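Local coordinates for protein lipolytic enzyme (Clostridium thermocellum, PDB 2VPT) that deacetylates xylan, serving as the catalytic domain of a cellulosomal family 3 carbohydrate esterase with an SGNH-hydrolase fold, at residues A[190-193]-A[194-198]. Sequence-based numbering, arbitrary orientation.
Sequences IWYK and YTIDI
Tyr-194 N bonds to Ile-190 O (3.1 Å) and Ile-196 N to Tyr-192 O (3.0 Å), two regular i to i+4 bonds of helix 181-203, the last helix of the SGNH-hydrolase domain, which is kinked where the N atoms of Asp-197 and Ile-198 make no bond to the turn before. Between them, Thr-195 N is shared. It bonds weakly to Trp-191 O and also reaches Tyr-192 O, from above that carbonyl's plane. Thr-195 OG1 donates to Trp-191 O over 2.7 Å. OG1 stands between the backbone N and the carbonyl carbon (chi1 65°), which brings it to this carbonyl.

Tyr-192 and Ile-196 lie side by side. Ile-196 CB sits over one ring face, 4.0 Å from the centroid of the Tyr-192 ring, in a CH-pi contact. Ile-196 CG1 reaches the phenol end, 3.6 Å from Tyr-192 CZ. Tyr-192 CG is anti to its own N (chi1 -179°), which carries the ring to Ile-196.

Ile-190 CG2 packs on Tyr-194 CD2 at 3.7 Å, while Ile-190 O lies in plane at the ring's edge. The extended Lys-193 chain runs alongside the same ring. Both polar ends turn to Glu-163, by a salt bridge from Lys-193 NZ and a hydrogen bond with Tyr-194 OH. Trp-191 and Thr-195 meet the sheet at Phe-124, and Tyr-192 packs on helix 28-37.

At the kink a water donates to Lys-193 O (2.8 Å) and Asp-197 OD2, and accepts from Asp-197 N. The Thr-195 hydroxyl thus reinforces a weak backbone bond, and the water bridges a missing one.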
# COMPACT_ATOMS: atom_id res chain seq x y z
N ILE A 190 10.71 18.25 6.42
CA ILE A 190 10.43 18.65 7.79
C ILE A 190 10.84 17.52 8.76
O ILE A 190 11.45 17.78 9.79
CB ILE A 190 8.97 19.08 7.98
CG1 ILE A 190 8.63 20.27 7.07
CG2 ILE A 190 8.70 19.42 9.45
CD1 ILE A 190 7.15 20.53 6.91
N TRP A 191 10.53 16.26 8.43
CA TRP A 191 11.07 15.18 9.24
C TRP A 191 12.59 15.30 9.36
O TRP A 191 13.15 15.12 10.44
CB TRP A 191 10.77 13.80 8.63
CG TRP A 191 9.35 13.28 8.83
CD1 TRP A 191 8.36 13.29 7.91
CD2 TRP A 191 8.79 12.67 10.01
NE1 TRP A 191 7.21 12.72 8.43
CE2 TRP A 191 7.47 12.33 9.71
CE3 TRP A 191 9.29 12.37 11.28
CZ2 TRP A 191 6.62 11.71 10.65
CZ3 TRP A 191 8.46 11.76 12.20
CH2 TRP A 191 7.15 11.43 11.88
N TYR A 192 13.27 15.55 8.23
CA TYR A 192 14.72 15.68 8.25
C TYR A 192 15.14 16.79 9.22
O TYR A 192 15.98 16.57 10.08
CB TYR A 192 15.25 15.94 6.84
CG TYR A 192 16.76 16.06 6.77
CD1 TYR A 192 17.56 14.96 6.52
CD2 TYR A 192 17.38 17.28 6.99
CE1 TYR A 192 18.93 15.07 6.46
CE2 TYR A 192 18.75 17.40 6.92
CZ TYR A 192 19.52 16.29 6.68
OH TYR A 192 20.90 16.42 6.61
N LYS A 193 14.55 17.96 9.06
CA LYS A 193 14.85 19.10 9.94
C LYS A 193 14.81 18.74 11.42
O LYS A 193 15.71 19.07 12.19
CB LYS A 193 13.89 20.24 9.63
CG LYS A 193 13.95 21.43 10.60
CD LYS A 193 12.98 22.51 10.18
CE LYS A 193 12.91 23.60 11.25
NZ LYS A 193 11.96 24.66 10.90
N TYR A 194 13.75 18.05 11.83
CA TYR A 194 13.52 17.76 13.24
C TYR A 194 14.21 16.50 13.75
O TYR A 194 14.32 16.30 14.95
CB TYR A 194 12.00 17.71 13.53
CG TYR A 194 11.36 19.09 13.57
CD1 TYR A 194 11.28 19.81 14.76
CD2 TYR A 194 10.82 19.68 12.44
CE1 TYR A 194 10.72 21.06 14.80
CE2 TYR A 194 10.25 20.95 12.47
CZ TYR A 194 10.20 21.64 13.67
OH TYR A 194 9.64 22.90 13.75
N THR A 195 14.70 15.63 12.85
CA THR A 195 15.32 14.37 13.28
C THR A 195 16.83 14.25 13.08
O THR A 195 17.47 13.45 13.74
CB THR A 195 14.68 13.15 12.57
OG1 THR A 195 14.95 13.20 11.16
CG2 THR A 195 13.14 13.06 12.84
N ILE A 196 17.40 15.03 12.17
CA ILE A 196 18.78 14.74 11.73
C ILE A 196 19.81 14.81 12.86
O ILE A 196 20.66 13.94 13.00
CB ILE A 196 19.19 15.62 10.52
CG1 ILE A 196 20.57 15.19 9.99
CG2 ILE A 196 19.22 17.09 10.87
CD1 ILE A 196 20.66 13.72 9.55
N ASP A 197 19.72 15.82 13.71
CA ASP A 197 20.70 15.96 14.78
C ASP A 197 20.65 14.82 15.77
O ASP A 197 21.66 14.29 16.18
CB ASP A 197 20.55 17.32 15.46
CG ASP A 197 20.89 18.47 14.52
OD1 ASP A 197 21.97 18.43 13.91
OD2 ASP A 197 20.07 19.40 14.36
N ILE A 198 19.44 14.40 16.14
CA ILE A 198 19.29 13.28 17.05
C ILE A 198 19.76 11.98 16.40
O ILE A 198 20.41 11.14 17.03
CB ILE A 198 17.83 13.18 17.55
CG1 ILE A 198 17.55 14.37 18.51
CG2 ILE A 198 17.60 11.84 18.21
CD1 ILE A 198 16.08 14.79 18.63
O HOH W 1 17.68 18.07 13.96